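Side-chain contacts in replication initiator A family protein (Staphylococcus aureus CA-347, PDB 4PT7), which probably binds the replication origin of staphylococcal multiresistance plasmids and assembles there to initiate plasmid replication: residues Tyr40-Asp45 and Met72-Cys77; Ile96-Gly101 and Ile107-Lys112. One frame throughout, in Å; residues are numbered along the deposited sequence.

The two contacts belong to one unit whose helices and hairpin are consistent with a winged helix-turn-helix. Interaction 1 (40-45 with 72-77) is a buried, wholly apolar helix-to-helix contact near the centre of the chain, covering 188 Å² and resting on the methyl groups of branched side chains. Interaction 2 (96-101 with 107-112) lies at the surface and buries 439 Å²; it closes a two-stranded antiparallel hairpin through four backbone hydrogen bonds, with mixed aliphatic, aromatic and charged side chains. Their centres are about 15 Å apart, yet helix 34-52 serves both. Y40 OH probably hydrogen-bonds to M111 O (2.7 Å), and L110 packs on Y40, L43 and R44, fastening the hairpin to the helical core.

Interaction 1: Tyr40-Asp45 and Met72-Cys77; sequences YAILRD and MEILNC
Helix packing in the helix-turn-helix-like core of the RepA N-terminal family region brings I42 and L43 of helix 34-52 against I74 of helix 68-74 and the following L75. The contact is carried by methyl groups. I42 CG2 meets I74 CG2 at 3.8 Å, and the two isoleucine side chains run past each other in opposite directions. In both residues CG2 stands anti to the backbone N (chi1 is -64° in I42 and -68° in I74), which brings this short branch of each to the closest approach. L75 supplies the second point of support: its CD2 lies 4.1 Å from I42 CG2, and equally near I42 CB, so one methyl rests against the branch point of the isoleucine. The same CD2 also reaches L43 CD2, at 4.3 Å a looser touch.

The backbones remain well apart, 7.2 Å between the CA atoms of I42 and L75, leaving the side chains to bridge the gap. L75 packs on A39 and I74 on R46, which extends the contact along helix 34-52, while F64 touches L43. Directly after L75 the helix ends in a Schellman motif: N76 takes a positive phi of 44°, and C77 N hydrogen-bonds to M72 O at 3.0 Å. A weak hydrogen bond also joins N76 N to E73 O at 3.3 Å.

Interaction 2: Ile96-Gly101 and Ile107-Lys112; sequences IQKRRG and ILYLMK
I96 with Y109 and K98 with I107 form the hydrogen-bonded pairs of an antiparallel beta hairpin, resembling the wing of a winged-helix domain; the strand axes run 4.7 Å apart. Each pair is closed by two N-H...O=C bonds, all four 2.8 Å from donor N to acceptor O. Between the pairs, Q97 faces L108 in a non-hydrogen-bonded position.

I96, K98, I107 and Y109 direct their side chains to one face. I96 CB lies 3.8 Å from Y109 CB. M111 crosses I96 obliquely, its CG and SD both meeting I96 CG1 at that same distance, with the bend at chi2 (-64°) placing SD there. The aliphatic chain of K98 runs extended until chi4 and passes obliquely by the Y109 ring, K98 CE to Y109 CE1 4.1 Å. Beyond the strand, R100 turns at chi3 (64°), and I107 CD1 comes within 3.6 Å of R100 CD and 3.3 Å of R100 NH1, lying obliquely to the guanidinium.

On the other face Q97 and L108 lie side by side, Q97 CG to L108 CD1 4.1 Å. Having CG anti to the backbone N (chi1 -169°) and an extended chain, Q97 carries its amide to helix 79-91, where NE2 hydrogen-bonds to E90. The chemistry implies that backbone bonds fix the register, while K98 and Q97 pack through their stems and R100 also brings its guanidinium up to I107 CD1.

Interaction 1: Tyr40-Asp45 and Met72-Cys77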
loop_
_atom_site.group_PDB
_atom_site.type_symbol
_atom_site.label_atom_id
_atom_site.label_comp_id
_atom_site.label_asym_id
_atom_site.label_seq_id
_atom_site.Cartn_x
_atom_site.Cartn_y
_atom_site.Cartn_z
ATOM N N TYR B 40 8.458 -1.191 -11.856
ATOM C CA TYR B 40 9.118 -1.575 -13.098
ATOM C C TYR B 40 10.550 -2.003 -12.783
ATOM O O TYR B 40 11.015 -3.044 -13.256
ATOM C CB TYR B 40 9.141 -0.397 -14.076
ATOM C CG TYR B 40 9.863 -0.697 -15.374
ATOM C CD1 TYR B 40 9.172 -1.172 -16.496
ATOM C CD2 TYR B 40 11.252 -0.545 -15.469
ATOM C CE1 TYR B 40 9.856 -1.497 -17.677
ATOM C CE2 TYR B 40 11.937 -0.860 -16.639
ATOM C CZ TYR B 40 11.235 -1.339 -17.732
ATOM O OH TYR B 40 11.916 -1.686 -18.868
ATOM N N ALA B 41 11.235 -1.208 -11.963
ATOM C CA ALA B 41 12.619 -1.504 -11.612
ATOM C C ALA B 41 12.747 -2.810 -10.832
ATOM O O ALA B 41 13.711 -3.550 -11.005
ATOM C CB ALA B 41 13.217 -0.346 -10.825
ATOM N N ILE B 42 11.773 -3.101 -9.976
ATOM C CA ILE B 42 11.807 -4.333 -9.205
ATOM C C ILE B 42 11.577 -5.532 -10.123
ATOM O O ILE B 42 12.262 -6.547 -10.002
ATOM C CB ILE B 42 10.755 -4.326 -8.076
ATOM C CG1 ILE B 42 11.086 -3.212 -7.078
ATOM C CG2 ILE B 42 10.721 -5.685 -7.387
ATOM C CD1 ILE B 42 10.187 -3.170 -5.859
ATOM N N LEU B 43 10.627 -5.422 -11.047
ATOM C CA LEU B 43 10.383 -6.532 -11.963
ATOM C C LEU B 43 11.598 -6.750 -12.874
ATOM O O LEU B 43 11.890 -7.879 -13.275
ATOM C CB LEU B 43 9.129 -6.285 -12.800
ATOM C CG LEU B 43 7.799 -6.315 -12.036
ATOM C CD1 LEU B 43 6.645 -6.004 -12.985
ATOM C CD2 LEU B 43 7.598 -7.679 -11.403
ATOM N N ARG B 44 12.307 -5.665 -13.188
ATOM C CA ARG B 44 13.488 -5.733 -14.043
ATOM C C ARG B 44 14.539 -6.604 -13.369
ATOM O O ARG B 44 15.167 -7.452 -14.005
ATOM C CB ARG B 44 14.050 -4.324 -14.281
ATOM C CG ARG B 44 15.367 -4.302 -15.027
ATOM C CD ARG B 44 15.896 -2.888 -15.188
ATOM N NE ARG B 44 16.197 -2.668 -16.592
ATOM C CZ ARG B 44 17.336 -3.007 -17.178
ATOM N NH1 ARG B 44 17.491 -2.784 -18.472
ATOM N NH2 ARG B 44 18.332 -3.514 -16.467
ATOM N N ASP B 45 14.716 -6.385 -12.073
ATOM C CA ASP B 45 15.671 -7.144 -11.285
ATOM C C ASP B 45 15.218 -8.610 -11.238
ATOM O O ASP B 45 16.037 -9.513 -11.139
ATOM C CB ASP B 45 15.739 -6.567 -9.871
ATOM C CG ASP B 45 16.689 -7.335 -8.972
ATOM O OD1 ASP B 45 17.918 -7.164 -9.110
ATOM O OD2 ASP B 45 16.199 -8.117 -8.129
ATOM N N MET B 72 2.112 -9.345 -5.524
ATOM C CA MET B 72 1.819 -8.463 -4.392
ATOM C C MET B 72 2.945 -8.540 -3.362
ATOM O O MET B 72 3.351 -7.536 -2.784
ATOM C CB MET B 72 0.479 -8.841 -3.747
ATOM C CG MET B 72 -0.732 -8.256 -4.473
ATOM S SD MET B 72 -2.325 -8.846 -3.819
ATOM C CE MET B 72 -2.074 -8.618 -2.053
ATOM N N GLU B 73 3.460 -9.742 -3.153
ATOM C CA GLU B 73 4.548 -9.943 -2.213
ATOM C C GLU B 73 5.839 -9.327 -2.765
ATOM O O GLU B 73 6.596 -8.687 -2.025
ATOM C CB GLU B 73 4.777 -11.433 -1.977
ATOM C CG GLU B 73 5.847 -11.705 -0.948
ATOM C CD GLU B 73 6.573 -13.009 -1.206
ATOM O OE1 GLU B 73 7.454 -13.032 -2.098
ATOM O OE2 GLU B 73 6.255 -14.009 -0.527
ATOM N N ILE B 74 6.086 -9.523 -4.061
ATOM C CA ILE B 74 7.293 -8.992 -4.695
ATOM C C ILE B 74 7.329 -7.460 -4.707
ATOM O O ILE B 74 8.367 -6.857 -4.442
ATOM C CB ILE B 74 7.440 -9.508 -6.154
ATOM C CG1 ILE B 74 7.719 -11.016 -6.158
ATOM C CG2 ILE B 74 8.582 -8.780 -6.851
ATOM C CD1 ILE B 74 7.694 -11.642 -7.550
ATOM N N LEU B 75 6.188 -6.852 -5.015
ATOM C CA LEU B 75 6.050 -5.399 -5.078
ATOM C C LEU B 75 5.570 -4.831 -3.745
ATOM O O LEU B 75 5.367 -3.615 -3.612
ATOM C CB LEU B 75 5.054 -5.020 -6.186
ATOM C CG LEU B 75 5.343 -5.618 -7.569
ATOM C CD1 LEU B 75 4.265 -5.206 -8.579
ATOM C CD2 LEU B 75 6.709 -5.145 -8.020
ATOM N N ASN B 76 5.386 -5.717 -2.767
ATOM C CA ASN B 76 4.921 -5.318 -1.443
ATOM C C ASN B 76 3.767 -4.315 -1.515
ATOM O O ASN B 76 3.867 -3.202 -1.002
ATOM C CB ASN B 76 6.084 -4.721 -0.646
ATOM C CG ASN B 76 5.673 -4.298 0.759
ATOM O OD1 ASN B 76 4.935 -5.013 1.445
ATOM N ND2 ASN B 76 6.160 -3.138 1.196
ATOM N N CYS B 77 2.668 -4.714 -2.149
ATOM C CA CYS B 77 1.503 -3.836 -2.289
ATOM C C CYS B 77 0.190 -4.621 -2.223
ATOM O O CYS B 77 0.199 -5.855 -2.224
ATOM C CB CYS B 77 1.571 -3.104 -3.628
ATOM S SG CYS B 77 1.443 -4.226 -5.031
#

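Interaction 2: Ile96-Gly101 and Ile107-Lys112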
loop_
_atom_site.group_PDB
_atom_site.type_symbol
_atom_site.label_atom_id
_atom_site.label_comp_id
_atom_site.label_asym_id
_atom_site.label_seq_id
_atom_site.Cartn_x
_atom_site.Cartn_y
_atom_site.Cartn_z
ATOM N N ILE B 96 3.458 -6.351 -21.126
ATOM C CA ILE B 96 2.522 -7.098 -21.958
ATOM C C ILE B 96 1.907 -8.160 -21.058
ATOM O O ILE B 96 2.619 -8.855 -20.329
ATOM C CB ILE B 96 3.218 -7.807 -23.137
ATOM C CG1 ILE B 96 3.837 -6.778 -24.086
ATOM C CG2 ILE B 96 2.206 -8.688 -23.878
ATOM C CD1 ILE B 96 2.849 -5.785 -24.651
ATOM N N GLN B 97 0.588 -8.291 -21.118
ATOM C CA GLN B 97 -0.111 -9.259 -20.283
ATOM C C GLN B 97 -0.972 -10.223 -21.099
ATOM O O GLN B 97 -1.916 -9.806 -21.773
ATOM C CB GLN B 97 -0.982 -8.510 -19.266
ATOM C CG GLN B 97 -1.563 -9.380 -18.160
ATOM C CD GLN B 97 -2.266 -8.573 -17.076
ATOM O OE1 GLN B 97 -2.683 -9.120 -16.054
ATOM N NE2 GLN B 97 -2.401 -7.265 -17.294
ATOM N N LYS B 98 -0.636 -11.511 -21.044
ATOM C CA LYS B 98 -1.396 -12.545 -21.751
ATOM C C LYS B 98 -2.152 -13.393 -20.728
ATOM O O LYS B 98 -1.546 -14.061 -19.885
ATOM C CB LYS B 98 -0.469 -13.445 -22.579
ATOM C CG LYS B 98 0.219 -12.745 -23.748
ATOM C CD LYS B 98 0.983 -13.729 -24.625
ATOM C CE LYS B 98 1.715 -13.017 -25.765
ATOM N NZ LYS B 98 0.795 -12.236 -26.641
ATOM N N ARG B 99 -3.479 -13.356 -20.800
ATOM C CA ARG B 99 -4.306 -14.116 -19.872
ATOM C C ARG B 99 -4.459 -15.577 -20.275
ATOM O O ARG B 99 -4.473 -15.912 -21.463
ATOM C CB ARG B 99 -5.687 -13.470 -19.745
ATOM C CG ARG B 99 -5.688 -12.178 -18.947
ATOM C CD ARG B 99 -7.105 -11.698 -18.672
ATOM N NE ARG B 99 -7.141 -10.656 -17.648
ATOM C CZ ARG B 99 -6.618 -9.443 -17.790
ATOM N NH1 ARG B 99 -6.014 -9.103 -18.923
ATOM N NH2 ARG B 99 -6.698 -8.564 -16.798
ATOM N N ARG B 100 -4.569 -16.441 -19.271
ATOM C CA ARG B 100 -4.731 -17.871 -19.488
ATOM C C ARG B 100 -6.057 -18.317 -18.871
ATOM O O ARG B 100 -6.428 -19.494 -18.936
ATOM C CB ARG B 100 -3.553 -18.625 -18.861
ATOM C CG ARG B 100 -2.217 -18.360 -19.557
ATOM C CD ARG B 100 -1.039 -18.499 -18.609
ATOM N NE ARG B 100 -0.869 -19.854 -18.095
ATOM C CZ ARG B 100 0.016 -20.188 -17.159
ATOM N NH1 ARG B 100 0.806 -19.262 -16.634
ATOM N NH2 ARG B 100 0.115 -21.445 -16.747
ATOM N N GLY B 101 -6.765 -17.358 -18.276
ATOM C CA GLY B 101 -8.048 -17.645 -17.659
ATOM C C GLY B 101 -7.950 -18.586 -16.476
ATOM O O GLY B 101 -6.855 -19.013 -16.099
ATOM N N ILE B 107 0.468 -14.502 -18.046
ATOM C CA ILE B 107 1.840 -14.397 -18.514
ATOM C C ILE B 107 2.161 -12.918 -18.675
ATOM O O ILE B 107 1.485 -12.218 -19.425
ATOM C CB ILE B 107 2.024 -15.078 -19.883
ATOM C CG1 ILE B 107 1.566 -16.533 -19.808
ATOM C CG2 ILE B 107 3.484 -15.022 -20.300
ATOM C CD1 ILE B 107 2.316 -17.339 -18.778
ATOM N N LEU B 108 3.176 -12.445 -17.957
ATOM C CA LEU B 108 3.589 -11.044 -18.035
ATOM C C LEU B 108 4.958 -10.903 -18.697
ATOM O O LEU B 108 5.919 -11.591 -18.330
ATOM C CB LEU B 108 3.647 -10.404 -16.639
ATOM C CG LEU B 108 2.355 -9.876 -16.004
ATOM C CD1 LEU B 108 1.363 -11.009 -15.853
ATOM C CD2 LEU B 108 2.662 -9.258 -14.638
ATOM N N TYR B 109 5.035 -10.006 -19.675
ATOM C CA TYR B 109 6.280 -9.732 -20.380
ATOM C C TYR B 109 6.682 -8.298 -20.084
ATOM O O TYR B 109 5.979 -7.359 -20.477
ATOM C CB TYR B 109 6.122 -9.858 -21.899
ATOM C CG TYR B 109 6.126 -11.265 -22.436
ATOM C CD1 TYR B 109 4.936 -11.956 -22.640
ATOM C CD2 TYR B 109 7.325 -11.899 -22.771
ATOM C CE1 TYR B 109 4.936 -13.248 -23.165
ATOM C CE2 TYR B 109 7.337 -13.186 -23.295
ATOM C CZ TYR B 109 6.140 -13.855 -23.490
ATOM O OH TYR B 109 6.142 -15.133 -24.000
ATOM N N LEU B 110 7.799 -8.125 -19.387
ATOM C CA LEU B 110 8.283 -6.782 -19.098
ATOM C C LEU B 110 8.916 -6.343 -20.417
ATOM O O LEU B 110 9.502 -7.169 -21.119
ATOM C CB LEU B 110 9.353 -6.815 -18.012
ATOM C CG LEU B 110 9.282 -5.763 -16.903
ATOM C CD1 LEU B 110 10.699 -5.392 -16.482
ATOM C CD2 LEU B 110 8.538 -4.539 -17.368
ATOM N N MET B 111 8.802 -5.060 -20.747
ATOM C CA MET B 111 9.355 -4.530 -21.987
ATOM C C MET B 111 10.333 -3.382 -21.736
ATOM O O MET B 111 10.226 -2.660 -20.749
ATOM C CB MET B 111 8.221 -4.025 -22.875
ATOM C CG MET B 111 7.103 -5.026 -23.084
ATOM S SD MET B 111 7.636 -6.492 -23.961
ATOM C CE MET B 111 7.701 -5.820 -25.618
ATOM N N LYS B 112 11.286 -3.218 -22.645
ATOM C CA LYS B 112 12.266 -2.143 -22.546
ATOM C C LYS B 112 11.601 -0.850 -22.995
ATOM O O LYS B 112 10.715 -0.860 -23.846
ATOM C CB LYS B 112 13.497 -2.468 -23.416
ATOM C CG LYS B 112 14.303 -3.641 -22.840
ATOM C CD LYS B 112 15.125 -4.396 -23.880
ATOM C CE LYS B 112 16.281 -3.590 -24.423
ATOM N NZ LYS B 112 17.061 -4.401 -25.410
#